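Kinesin-like protein Nod (Drosophila melanogaster, PDB 3DC4) hydrolyses ATP and binds microtubules, tracking their ends as a nonmotile kinesin required to segregate non-exchange chromosomes in meiosis. Local coordinates at residues D134-V139 / I150-S155; T185-H190 / H196-L201; H221-I226 / T293-A298. One frame throughout, in Å; residues are numbered along the deposited sequence.

Contact 1: residues D134-V139 / I150-S155; sequences DIFERV and IQVYAS
Segment 134-139 of helix 127-141 lies over the start of strand 151-160, with Val139 CA 7.2 Å from Ile150 CA and Phe136 CA 8.3 Å from Val152 CA, leaving side chains to meet between the backbones. The contact is wholly apolar and buries 192 Å² over both segments. On the strand side Val152 carries the largest share: its CG2 lies 3.9 Å from Phe136 CE1 and 4.4 Å from Ile135 CG2, so one methyl touches two consecutive helix residues. The phenyl ring meets that methyl obliquely. The Phe136 side chain does not set out toward the strand, but a first torsion of -75°, which sets CG anti to the carbonyl carbon, brings CE1 to it. At the other end Val139 CG1 touches the branch point of Ile150, CB, at 4.2 Å, while the rest of Ile150 leads away. Beneath the helix, Ile226 of the neighbouring strand 220-229 touches both Ile135 and Val152. Arg138 pairs with Asp88 in a salt bridge toward helix 84-92. Such packing of a helix on a central mixed sheet is characteristic of the kinesin motor domain, a P-loop NTPase fold; this contact lies away from the nucleotide.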
ATOM      1  N   ASP A 134     -11.374   1.084  12.005  1.00 22.20           N
ATOM      2  CA  ASP A 134     -12.652   0.789  11.359  1.00 22.05           C
ATOM      3  C   ASP A 134     -12.911  -0.710  11.221  1.00 21.33           C
ATOM      4  O   ASP A 134     -14.061  -1.148  11.184  1.00 21.69           O
ATOM      5  CB  ASP A 134     -12.728   1.468   9.982  1.00 25.26           C
ATOM      6  CG  ASP A 134     -12.952   2.974  10.084  1.00 28.57           C
ATOM      7  OD1 ASP A 134     -13.888   3.387  10.806  1.00 28.60           O
ATOM      8  OD2 ASP A 134     -12.203   3.747   9.443  1.00 24.99           O
ATOM      9  N   ILE A 135     -11.841  -1.494  11.136  1.00 22.09           N
ATOM     10  CA  ILE A 135     -11.967  -2.940  11.031  1.00 21.57           C
ATOM     11  C   ILE A 135     -12.525  -3.475  12.348  1.00 22.81           C
ATOM     12  O   ILE A 135     -13.478  -4.255  12.353  1.00 23.84           O
ATOM     13  CB  ILE A 135     -10.603  -3.591  10.743  1.00 21.74           C
ATOM     14  CG1 ILE A 135     -10.177  -3.268   9.305  1.00 21.72           C
ATOM     15  CG2 ILE A 135     -10.675  -5.105  10.950  1.00 20.81           C
ATOM     16  CD1 ILE A 135      -8.758  -3.672   8.988  1.00 21.56           C
ATOM     17  N   PHE A 136     -11.944  -3.044  13.464  1.00 23.29           N
ATOM     18  CA  PHE A 136     -12.409  -3.492  14.772  1.00 25.77           C
ATOM     19  C   PHE A 136     -13.866  -3.097  14.976  1.00 28.85           C
ATOM     20  O   PHE A 136     -14.691  -3.909  15.399  1.00 29.30           O
ATOM     21  CB  PHE A 136     -11.573  -2.874  15.905  1.00 27.23           C
ATOM     22  CG  PHE A 136     -10.202  -3.487  16.079  1.00 25.27           C
ATOM     23  CD1 PHE A 136      -9.987  -4.847  15.874  1.00 26.72           C
ATOM     24  CD2 PHE A 136      -9.138  -2.705  16.515  1.00 25.96           C
ATOM     25  CE1 PHE A 136      -8.733  -5.416  16.103  1.00 27.77           C
ATOM     26  CE2 PHE A 136      -7.880  -3.266  16.748  1.00 25.90           C
ATOM     27  CZ  PHE A 136      -7.678  -4.621  16.542  1.00 25.19           C
ATOM     28  N   GLU A 137     -14.178  -1.842  14.673  1.00 31.56           N
ATOM     29  CA  GLU A 137     -15.531  -1.331  14.843  1.00 34.69           C
ATOM     30  C   GLU A 137     -16.580  -2.163  14.111  1.00 35.57           C
ATOM     31  O   GLU A 137     -17.603  -2.534  14.686  1.00 36.15           O
ATOM     32  CB  GLU A 137     -15.591   0.120  14.372  1.00 37.50           C
ATOM     33  CG  GLU A 137     -16.953   0.761  14.501  1.00 42.35           C
ATOM     34  CD  GLU A 137     -16.900   2.250  14.245  1.00 46.22           C
ATOM     35  OE1 GLU A 137     -16.192   2.953  14.999  1.00 47.93           O
ATOM     36  OE2 GLU A 137     -17.559   2.715  13.291  1.00 48.06           O
ATOM     37  N   ARG A 138     -16.321  -2.461  12.844  1.00 35.94           N
ATOM     38  CA  ARG A 138     -17.262  -3.244  12.054  1.00 38.82           C
ATOM     39  C   ARG A 138     -17.316  -4.701  12.491  1.00 39.63           C
ATOM     40  O   ARG A 138     -18.353  -5.352  12.376  1.00 40.23           O
ATOM     41  CB  ARG A 138     -16.903  -3.148  10.575  1.00 40.40           C
ATOM     42  CG  ARG A 138     -16.969  -1.732  10.046  1.00 42.24           C
ATOM     43  CD  ARG A 138     -16.607  -1.680   8.583  1.00 45.04           C
ATOM     44  NE  ARG A 138     -16.670  -0.322   8.059  1.00 47.22           N
ATOM     45  CZ  ARG A 138     -16.396   0.002   6.802  1.00 48.55           C
ATOM     46  NH1 ARG A 138     -16.040  -0.937   5.938  1.00 51.28           N
ATOM     47  NH2 ARG A 138     -16.475   1.263   6.408  1.00 50.40           N
ATOM     48  N   VAL A 139     -16.196  -5.214  12.987  1.00 40.02           N
ATOM     49  CA  VAL A 139     -16.149  -6.591  13.460  1.00 41.75           C
ATOM     50  C   VAL A 139     -16.952  -6.712  14.751  1.00 43.38           C
ATOM     51  O   VAL A 139     -17.620  -7.717  14.979  1.00 43.73           O
ATOM     52  CB  VAL A 139     -14.695  -7.052  13.727  1.00 40.20           C
ATOM     53  CG1 VAL A 139     -14.693  -8.344  14.529  1.00 41.04           C
ATOM     54  CG2 VAL A 139     -13.964  -7.264  12.405  1.00 39.47           C
ATOM     55  N   ILE A 150     -14.470 -13.764  14.044  1.00 38.64           N
ATOM     56  CA  ILE A 150     -13.379 -13.186  13.273  1.00 35.35           C
ATOM     57  C   ILE A 150     -12.225 -12.831  14.192  1.00 32.89           C
ATOM     58  O   ILE A 150     -12.436 -12.371  15.309  1.00 31.75           O
ATOM     59  CB  ILE A 150     -13.831 -11.896  12.552  1.00 37.36           C
ATOM     60  CG1 ILE A 150     -15.055 -12.175  11.677  1.00 38.77           C
ATOM     61  CG2 ILE A 150     -12.684 -11.344  11.725  1.00 37.12           C
ATOM     62  CD1 ILE A 150     -14.822 -13.207  10.595  1.00 39.43           C
ATOM     63  N   GLN A 151     -11.005 -13.067  13.729  1.00 29.66           N
ATOM     64  CA  GLN A 151      -9.828 -12.715  14.508  1.00 28.88           C
ATOM     65  C   GLN A 151      -8.922 -11.883  13.622  1.00 25.62           C
ATOM     66  O   GLN A 151      -8.816 -12.140  12.424  1.00 24.51           O
ATOM     67  CB  GLN A 151      -9.096 -13.964  14.993  1.00 31.45           C
ATOM     68  CG  GLN A 151      -9.919 -14.789  15.972  1.00 38.43           C
ATOM     69  CD  GLN A 151      -9.100 -15.868  16.636  1.00 41.75           C
ATOM     70  OE1 GLN A 151      -8.654 -16.816  15.986  1.00 46.17           O
ATOM     71  NE2 GLN A 151      -8.882 -15.724  17.934  1.00 43.08           N
ATOM     72  N   VAL A 152      -8.267 -10.896  14.220  1.00 23.99           N
ATOM     73  CA  VAL A 152      -7.391  -9.993  13.486  1.00 21.74           C
ATOM     74  C   VAL A 152      -5.925 -10.162  13.868  1.00 23.11           C
ATOM     75  O   VAL A 152      -5.593 -10.364  15.037  1.00 23.53           O
ATOM     76  CB  VAL A 152      -7.804  -8.527  13.737  1.00 20.26           C
ATOM     77  CG1 VAL A 152      -7.068  -7.599  12.780  1.00 20.43           C
ATOM     78  CG2 VAL A 152      -9.303  -8.387  13.588  1.00 20.13           C
ATOM     79  N   TYR A 153      -5.051 -10.085  12.870  1.00 21.77           N
ATOM     80  CA  TYR A 153      -3.619 -10.232  13.092  1.00 20.64           C
ATOM     81  C   TYR A 153      -2.853  -9.250  12.224  1.00 21.26           C
ATOM     82  O   TYR A 153      -3.423  -8.604  11.343  1.00 19.29           O
ATOM     83  CB  TYR A 153      -3.156 -11.650  12.739  1.00 20.80           C
ATOM     84  CG  TYR A 153      -3.907 -12.760  13.439  1.00 22.42           C
ATOM     85  CD1 TYR A 153      -5.163 -13.177  12.987  1.00 23.96           C
ATOM     86  CD2 TYR A 153      -3.365 -13.388  14.558  1.00 23.28           C
ATOM     87  CE1 TYR A 153      -5.861 -14.194  13.636  1.00 24.26           C
ATOM     88  CE2 TYR A 153      -4.052 -14.401  15.216  1.00 24.23           C
ATOM     89  CZ  TYR A 153      -5.298 -14.800  14.753  1.00 25.07           C
ATOM     90  OH  TYR A 153      -5.983 -15.792  15.421  1.00 25.61           O
ATOM     91  N   ALA A 154      -1.556  -9.146  12.478  1.00 20.87           N
ATOM     92  CA  ALA A 154      -0.699  -8.267  11.702  1.00 21.57           C
ATOM     93  C   ALA A 154       0.625  -8.975  11.449  1.00 22.43           C
ATOM     94  O   ALA A 154       1.132  -9.682  12.317  1.00 22.79           O
ATOM     95  CB  ALA A 154      -0.453  -6.961  12.455  1.00 23.48           C
ATOM     96  N   SER A 155       1.155  -8.810  10.240  1.00 20.53           N
ATOM     97  CA  SER A 155       2.451  -9.358   9.876  1.00 21.35           C
ATOM     98  C   SER A 155       3.256  -8.158   9.393  1.00 22.05           C
ATOM     99  O   SER A 155       2.683  -7.171   8.930  1.00 20.74           O
ATOM    100  CB  SER A 155       2.332 -10.433   8.783  1.00 20.53           C
ATOM    101  OG  SER A 155       1.704  -9.974   7.601  1.00 22.92           O
TER

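Contact 2: residues T185-H190 / H196-L201; sequences TCLPLH and HHILEL
Leu187 meets Ile198 methyl to methyl, Leu187 CD1 standing 3.8 Å from Ile198 CG2, and the two side chains run past each other in opposite directions. The same Ile198 methyl, CG2, also lies 4.0 Å from Leu187 CB, so it rests along the leucine instead of touching its end alone. It also comes within 4.3 Å of Leu189 CD2. Two leucines thus share one branch of the isoleucine. Leu201, almost one helical turn further on, adds a second contact to Leu187: its CD2 is 4.1 Å from Leu187 CD1, and these two chains cross at about a right angle.

In Ile198 the first torsion of 75° lodges CG1 between the backbone N and the carbonyl carbon, and the second, 99°, is far from a staggered value; CG2 is thereby presented to the leucines while CD1 is directed to the sheet. The helix is regular here, with Leu201 N bonded to His197 O at 2.8 Å. Asp194, in the first turn of the helix, accepts the backbone N-H of His190 on its OD2 and probably helps to set the turn between the segments.

This is plain helix-on-sheet packing in the kinesin motor domain, joining short strand 187-188 to the helix that follows it, away from the nucleotide site. Around it, Leu168 touches both Leu187 and Leu201 from a loop. Leu187 and Leu189 make backbone hydrogen bonds to strand 151-160, Leu189 also packs on Leu132 of helix 127-141, and helix 192-204 rests through Ile198 and Leu199 on Val224 of strand 220-229.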
ATOM      1  N   THR A 185       5.103 -15.039  10.681  1.00 44.49           N
ATOM      2  CA  THR A 185       4.385 -14.713  11.904  1.00 39.83           C
ATOM      3  C   THR A 185       3.339 -13.603  11.857  1.00 35.69           C
ATOM      4  O   THR A 185       3.607 -12.476  11.436  1.00 33.38           O
ATOM      5  CB  THR A 185       5.385 -14.429  13.056  1.00 40.26           C
ATOM      6  OG1 THR A 185       4.762 -13.622  14.060  1.00 39.41           O
ATOM      7  CG2 THR A 185       6.619 -13.739  12.536  1.00 42.14           C
ATOM      8  N   CYS A 186       2.134 -13.956  12.292  1.00 32.08           N
ATOM      9  CA  CYS A 186       1.013 -13.031  12.359  1.00 30.13           C
ATOM     10  C   CYS A 186       0.730 -12.844  13.845  1.00 29.02           C
ATOM     11  O   CYS A 186       0.356 -13.799  14.532  1.00 28.77           O
ATOM     12  CB  CYS A 186      -0.217 -13.632  11.674  1.00 29.11           C
ATOM     13  SG  CYS A 186      -0.041 -13.885   9.901  1.00 31.10           S
ATOM     14  N   LEU A 187       0.928 -11.632  14.355  1.00 27.53           N
ATOM     15  CA  LEU A 187       0.682 -11.376  15.772  1.00 27.02           C
ATOM     16  C   LEU A 187      -0.740 -10.866  15.975  1.00 26.80           C
ATOM     17  O   LEU A 187      -1.254 -10.088  15.174  1.00 26.02           O
ATOM     18  CB  LEU A 187       1.696 -10.361  16.323  1.00 27.09           C
ATOM     19  CG  LEU A 187       3.174 -10.758  16.240  1.00 26.98           C
ATOM     20  CD1 LEU A 187       4.042  -9.635  16.805  1.00 29.71           C
ATOM     21  CD2 LEU A 187       3.406 -12.049  17.021  1.00 31.21           C
ATOM     22  N   PRO A 188      -1.398 -11.311  17.055  1.00 27.22           N
ATOM     23  CA  PRO A 188      -2.771 -10.922  17.394  1.00 27.09           C
ATOM     24  C   PRO A 188      -2.991  -9.414  17.530  1.00 26.64           C
ATOM     25  O   PRO A 188      -2.112  -8.690  17.990  1.00 26.85           O
ATOM     26  CB  PRO A 188      -3.013 -11.646  18.720  1.00 27.42           C
ATOM     27  CG  PRO A 188      -2.169 -12.874  18.580  1.00 27.45           C
ATOM     28  CD  PRO A 188      -0.895 -12.314  18.014  1.00 26.70           C
ATOM     29  N   LEU A 189      -4.166  -8.949  17.123  1.00 26.95           N
ATOM     30  CA  LEU A 189      -4.511  -7.537  17.246  1.00 27.96           C
ATOM     31  C   LEU A 189      -5.879  -7.421  17.898  1.00 28.73           C
ATOM     32  O   LEU A 189      -6.867  -7.961  17.396  1.00 28.02           O
ATOM     33  CB  LEU A 189      -4.544  -6.847  15.880  1.00 26.52           C
ATOM     34  CG  LEU A 189      -3.204  -6.649  15.167  1.00 26.70           C
ATOM     35  CD1 LEU A 189      -3.420  -5.768  13.943  1.00 25.85           C
ATOM     36  CD2 LEU A 189      -2.199  -6.006  16.114  1.00 26.29           C
ATOM     37  N   HIS A 190      -5.930  -6.721  19.025  1.00 30.48           N
ATOM     38  CA  HIS A 190      -7.179  -6.526  19.753  1.00 31.82           C
ATOM     39  C   HIS A 190      -7.437  -5.043  19.992  1.00 31.97           C
ATOM     40  O   HIS A 190      -8.548  -4.651  20.346  1.00 33.27           O
ATOM     41  CB  HIS A 190      -7.125  -7.267  21.094  1.00 33.30           C
ATOM     42  CG  HIS A 190      -7.034  -8.755  20.957  1.00 34.58           C
ATOM     43  ND1 HIS A 190      -8.099  -9.533  20.558  1.00 35.22           N
ATOM     44  CD2 HIS A 190      -5.998  -9.605  21.146  1.00 35.78           C
ATOM     45  CE1 HIS A 190      -7.723 -10.798  20.507  1.00 35.17           C
ATOM     46  NE2 HIS A 190      -6.452 -10.870  20.858  1.00 36.65           N
ATOM     47  N   HIS A 196       0.679  -0.797  17.857  1.00 26.04           N
ATOM     48  CA  HIS A 196       1.858  -0.049  18.257  1.00 27.61           C
ATOM     49  C   HIS A 196       3.005  -1.009  18.574  1.00 27.47           C
ATOM     50  O   HIS A 196       4.150  -0.762  18.199  1.00 26.21           O
ATOM     51  CB  HIS A 196       1.533   0.824  19.468  1.00 29.70           C
ATOM     52  CG  HIS A 196       2.671   1.687  19.906  1.00 34.28           C
ATOM     53  ND1 HIS A 196       3.816   1.172  20.478  1.00 36.53           N
ATOM     54  CD2 HIS A 196       2.857   3.026  19.836  1.00 34.04           C
ATOM     55  CE1 HIS A 196       4.655   2.158  20.742  1.00 34.19           C
ATOM     56  NE2 HIS A 196       4.098   3.293  20.361  1.00 36.50           N
ATOM     57  N   HIS A 197       2.693  -2.114  19.247  1.00 28.49           N
ATOM     58  CA  HIS A 197       3.714  -3.099  19.595  1.00 29.86           C
ATOM     59  C   HIS A 197       4.374  -3.709  18.361  1.00 29.42           C
ATOM     60  O   HIS A 197       5.603  -3.725  18.260  1.00 29.69           O
ATOM     61  CB  HIS A 197       3.105  -4.213  20.451  1.00 33.41           C
ATOM     62  CG  HIS A 197       4.032  -5.365  20.700  1.00 36.56           C
ATOM     63  ND1 HIS A 197       5.208  -5.232  21.404  1.00 38.18           N
ATOM     64  CD2 HIS A 197       3.956  -6.667  20.336  1.00 38.30           C
ATOM     65  CE1 HIS A 197       5.818  -6.404  21.465  1.00 38.90           C
ATOM     66  NE2 HIS A 197       5.079  -7.291  20.824  1.00 38.69           N
ATOM     67  N   ILE A 198       3.566  -4.208  17.424  1.00 27.86           N
ATOM     68  CA  ILE A 198       4.122  -4.830  16.225  1.00 28.35           C
ATOM     69  C   ILE A 198       4.925  -3.846  15.382  1.00 27.68           C
ATOM     70  O   ILE A 198       5.938  -4.218  14.785  1.00 28.54           O
ATOM     71  CB  ILE A 198       3.021  -5.504  15.337  1.00 28.53           C
ATOM     72  CG1 ILE A 198       2.208  -4.456  14.573  1.00 30.14           C
ATOM     73  CG2 ILE A 198       2.113  -6.362  16.197  1.00 29.94           C
ATOM     74  CD1 ILE A 198       2.654  -4.279  13.121  1.00 27.28           C
ATOM     75  N   LEU A 199       4.488  -2.591  15.333  1.00 27.82           N
ATOM     76  CA  LEU A 199       5.209  -1.590  14.552  1.00 27.28           C
ATOM     77  C   LEU A 199       6.537  -1.244  15.210  1.00 29.69           C
ATOM     78  O   LEU A 199       7.551  -1.071  14.533  1.00 28.48           O
ATOM     79  CB  LEU A 199       4.370  -0.321  14.387  1.00 28.57           C
ATOM     80  CG  LEU A 199       3.171  -0.440  13.449  1.00 28.29           C
ATOM     81  CD1 LEU A 199       2.435   0.888  13.386  1.00 27.22           C
ATOM     82  CD2 LEU A 199       3.665  -0.848  12.059  1.00 30.54           C
ATOM     83  N   GLU A 200       6.524  -1.149  16.535  1.00 30.53           N
ATOM     84  CA  GLU A 200       7.729  -0.832  17.286  1.00 34.01           C
ATOM     85  C   GLU A 200       8.703  -2.006  17.194  1.00 33.54           C
ATOM     86  O   GLU A 200       9.899  -1.824  16.954  1.00 32.27           O
ATOM     87  CB  GLU A 200       7.378  -0.556  18.752  1.00 38.28           C
ATOM     88  CG  GLU A 200       8.558  -0.164  19.624  1.00 42.94           C
ATOM     89  CD  GLU A 200       8.155   0.059  21.073  1.00 47.20           C
ATOM     90  OE1 GLU A 200       7.377   1.004  21.337  1.00 48.20           O
ATOM     91  OE2 GLU A 200       8.612  -0.712  21.949  1.00 49.00           O
ATOM     92  N   LEU A 201       8.179  -3.214  17.380  1.00 34.19           N
ATOM     93  CA  LEU A 201       8.996  -4.420  17.311  1.00 34.85           C
ATOM     94  C   LEU A 201       9.612  -4.563  15.928  1.00 35.16           C
ATOM     95  O   LEU A 201      10.816  -4.792  15.790  1.00 36.03           O
ATOM     96  CB  LEU A 201       8.142  -5.651  17.621  1.00 36.66           C
ATOM     97  CG  LEU A 201       8.803  -7.020  17.435  1.00 37.39           C
ATOM     98  CD1 LEU A 201       9.918  -7.203  18.457  1.00 37.79           C
ATOM     99  CD2 LEU A 201       7.758  -8.109  17.591  1.00 37.15           C
TER

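Contact 3: residues H221-I226 / T293-A298; sequences HAIVTI and TTVLQA
Ile223 reaches from strand 220-229 to the end of helix 291-295, touching Val295 and Leu296. The contact is small, burying 110 Å² over both segments; its pairs are apolar and its three touching residues buried. Ile223 CD1 approaches Val295 CG1 at 4.3 Å, and Ile223 CG2 approaches Leu296 CD2 at 4.2 Å, the latter pair meeting obliquely. A first torsion of -59° sets Ile223 CG1 anti to the carbonyl carbon; CD1, carried on CG1, meets Val295 while CG2 meets Leu296. In Leu296, CD1 is anti to CA (second torsion 176°), and the other branch, CD2, is the one turned to Ile223. Ile223 CA and Val295 CA are 9.2 Å apart, so side-chain methyls bridge the backbones.

Along the backbone, Leu296 is the first residue to depart from helical angles, and Gln297 N bonds to Thr294 O at 3.1 Å, a three-residue step that keeps the chain turning past it.

Polar groups find partners outside the interface. Thr294 OG1 bonds to the carbonyl oxygens of Tyr287 and Ser290, tying the last turn of the helix to the residues leading into it, and Thr225 OG1 bonds to Asn238 OD1 on the next strand. His221, in the SSRSH sequence that marks the first switch region in kinesins, bonds through ND1 to Ala243 N. The bound magnesium lies about 12 Å from the Ile223 side chain.

Ile223 itself packs between Ile159 of strand 151-160 and Val240 of strand 234-241, on the sheet face opposite helix 127-141, which Val224 and Ile226 meet instead; Leu296 rests on Asn238 of strand 234-241.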
ATOM      1  N   HIS A 221      11.887  -2.068   1.476  1.00 28.58           N
ATOM      2  CA  HIS A 221      10.435  -1.941   1.369  1.00 26.98           C
ATOM      3  C   HIS A 221       9.769  -2.559   2.585  1.00 25.36           C
ATOM      4  O   HIS A 221      10.272  -3.533   3.146  1.00 23.53           O
ATOM      5  CB  HIS A 221       9.932  -2.648   0.111  1.00 28.60           C
ATOM      6  CG  HIS A 221      10.720  -2.315  -1.114  1.00 30.96           C
ATOM      7  ND1 HIS A 221      10.702  -1.066  -1.693  1.00 31.59           N
ATOM      8  CD2 HIS A 221      11.581  -3.060  -1.844  1.00 32.94           C
ATOM      9  CE1 HIS A 221      11.520  -1.055  -2.732  1.00 32.04           C
ATOM     10  NE2 HIS A 221      12.066  -2.253  -2.845  1.00 33.18           N
ATOM     11  N   ALA A 222       8.643  -1.989   2.999  1.00 22.74           N
ATOM     12  CA  ALA A 222       7.916  -2.519   4.147  1.00 21.41           C
ATOM     13  C   ALA A 222       6.507  -2.913   3.756  1.00 21.84           C
ATOM     14  O   ALA A 222       5.845  -2.219   2.983  1.00 18.61           O
ATOM     15  CB  ALA A 222       7.882  -1.500   5.266  1.00 20.31           C
ATOM     16  N   ILE A 223       6.060  -4.038   4.301  1.00 20.33           N
ATOM     17  CA  ILE A 223       4.729  -4.542   4.027  1.00 20.56           C
ATOM     18  C   ILE A 223       4.073  -4.973   5.331  1.00 21.59           C
ATOM     19  O   ILE A 223       4.403  -6.026   5.887  1.00 22.83           O
ATOM     20  CB  ILE A 223       4.782  -5.748   3.077  1.00 21.26           C
ATOM     21  CG1 ILE A 223       5.459  -5.326   1.766  1.00 23.44           C
ATOM     22  CG2 ILE A 223       3.372  -6.272   2.817  1.00 21.42           C
ATOM     23  CD1 ILE A 223       5.963  -6.479   0.911  1.00 27.47           C
ATOM     24  N   VAL A 224       3.176  -4.143   5.843  1.00 19.23           N
ATOM     25  CA  VAL A 224       2.464  -4.477   7.066  1.00 19.31           C
ATOM     26  C   VAL A 224       1.089  -4.924   6.607  1.00 18.69           C
ATOM     27  O   VAL A 224       0.380  -4.200   5.905  1.00 19.16           O
ATOM     28  CB  VAL A 224       2.339  -3.267   8.013  1.00 21.19           C
ATOM     29  CG1 VAL A 224       1.513  -3.645   9.226  1.00 19.64           C
ATOM     30  CG2 VAL A 224       3.717  -2.812   8.451  1.00 22.84           C
ATOM     31  N   THR A 225       0.724  -6.137   6.985  1.00 16.73           N
ATOM     32  CA  THR A 225      -0.553  -6.686   6.582  1.00 17.17           C
ATOM     33  C   THR A 225      -1.485  -6.955   7.741  1.00 19.49           C
ATOM     34  O   THR A 225      -1.110  -7.593   8.728  1.00 20.02           O
ATOM     35  CB  THR A 225      -0.357  -7.998   5.803  1.00 17.54           C
ATOM     36  OG1 THR A 225       0.348  -7.720   4.592  1.00 21.80           O
ATOM     37  CG2 THR A 225      -1.697  -8.642   5.474  1.00 15.83           C
ATOM     38  N   ILE A 226      -2.700  -6.436   7.607  1.00 18.21           N
ATOM     39  CA  ILE A 226      -3.739  -6.654   8.594  1.00 18.40           C
ATOM     40  C   ILE A 226      -4.496  -7.862   8.059  1.00 19.94           C
ATOM     41  O   ILE A 226      -5.062  -7.815   6.964  1.00 19.45           O
ATOM     42  CB  ILE A 226      -4.684  -5.444   8.690  1.00 18.04           C
ATOM     43  CG1 ILE A 226      -3.938  -4.263   9.313  1.00 17.85           C
ATOM     44  CG2 ILE A 226      -5.919  -5.803   9.508  1.00 19.23           C
ATOM     45  CD1 ILE A 226      -4.789  -3.001   9.468  1.00 19.49           C
ATOM     46  N   THR A 293       5.930  -8.989  -5.823  1.00 23.97           N
ATOM     47  CA  THR A 293       4.790  -9.669  -6.423  1.00 23.87           C
ATOM     48  C   THR A 293       4.673 -11.120  -5.960  1.00 24.76           C
ATOM     49  O   THR A 293       3.624 -11.744  -6.112  1.00 25.01           O
ATOM     50  CB  THR A 293       4.848  -9.607  -7.973  1.00 24.50           C
ATOM     51  OG1 THR A 293       6.156  -9.975  -8.430  1.00 24.27           O
ATOM     52  CG2 THR A 293       4.515  -8.201  -8.455  1.00 25.88           C
ATOM     53  N   THR A 294       5.751 -11.652  -5.396  1.00 24.71           N
ATOM     54  CA  THR A 294       5.744 -13.016  -4.889  1.00 26.19           C
ATOM     55  C   THR A 294       5.074 -13.008  -3.514  1.00 25.78           C
ATOM     56  O   THR A 294       4.167 -13.797  -3.250  1.00 26.91           O
ATOM     57  CB  THR A 294       7.182 -13.569  -4.771  1.00 26.64           C
ATOM     58  OG1 THR A 294       7.752 -13.686  -6.082  1.00 27.77           O
ATOM     59  CG2 THR A 294       7.182 -14.941  -4.112  1.00 27.67           C
ATOM     60  N   VAL A 295       5.507 -12.097  -2.647  1.00 26.41           N
ATOM     61  CA  VAL A 295       4.931 -11.981  -1.311  1.00 27.74           C
ATOM     62  C   VAL A 295       3.447 -11.623  -1.383  1.00 27.12           C
ATOM     63  O   VAL A 295       2.643 -12.114  -0.591  1.00 28.81           O
ATOM     64  CB  VAL A 295       5.664 -10.909  -0.485  1.00 29.84           C
ATOM     65  CG1 VAL A 295       4.961 -10.711   0.855  1.00 30.17           C
ATOM     66  CG2 VAL A 295       7.110 -11.331  -0.267  1.00 28.44           C
ATOM     67  N   LEU A 296       3.080 -10.778  -2.341  1.00 25.81           N
ATOM     68  CA  LEU A 296       1.688 -10.368  -2.475  1.00 24.39           C
ATOM     69  C   LEU A 296       0.922 -11.224  -3.490  1.00 23.90           C
ATOM     70  O   LEU A 296      -0.168 -10.859  -3.914  1.00 21.94           O
ATOM     71  CB  LEU A 296       1.620  -8.887  -2.884  1.00 25.47           C
ATOM     72  CG  LEU A 296       2.302  -7.884  -1.941  1.00 28.12           C
ATOM     73  CD1 LEU A 296       2.238  -6.489  -2.538  1.00 27.23           C
ATOM     74  CD2 LEU A 296       1.623  -7.914  -0.570  1.00 27.52           C
ATOM     75  N   GLN A 297       1.482 -12.369  -3.864  1.00 25.73           N
ATOM     76  CA  GLN A 297       0.845 -13.249  -4.839  1.00 25.74           C
ATOM     77  C   GLN A 297      -0.596 -13.609  -4.494  1.00 24.41           C
ATOM     78  O   GLN A 297      -1.470 -13.579  -5.361  1.00 25.80           O
ATOM     79  CB  GLN A 297       1.652 -14.533  -4.992  1.00 28.97           C
ATOM     80  CG  GLN A 297       1.222 -15.369  -6.176  1.00 32.71           C
ATOM     81  CD  GLN A 297       2.030 -16.633  -6.296  1.00 35.63           C
ATOM     82  OE1 GLN A 297       3.238 -16.624  -6.069  1.00 38.15           O
ATOM     83  NE2 GLN A 297       1.372 -17.730  -6.657  1.00 36.68           N
ATOM     84  N   ALA A 298      -0.839 -13.955  -3.233  1.00 24.88           N
ATOM     85  CA  ALA A 298      -2.178 -14.325  -2.790  1.00 25.55           C
ATOM     86  C   ALA A 298      -3.134 -13.140  -2.827  1.00 25.70           C
ATOM     87  O   ALA A 298      -4.348 -13.323  -2.862  1.00 25.61           O
ATOM     88  CB  ALA A 298      -2.122 -14.906  -1.377  1.00 25.22           C
TER

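How the contacts relate
The contacts follow one another along the chain, each closing before the next opens, and all belong to the motor domain. They share its central mixed sheet, in which strand 151-160 pairs antiparallel with both 187-188 and 220-229. Contacts 1 and 2 have centres about 12 Å apart and are joined through strand bonds, such as Leu189 N to Val152 O at 2.9 Å. The centre of contact 3 is about 18 Å from that of contact 1 and about 16 Å from that of contact 2. Helices 127-141 and 192-204 cover one face of the sheet and helix 291-295 the other, so strand 220-229 has packing on both sides, consistent with the layered kinesin core.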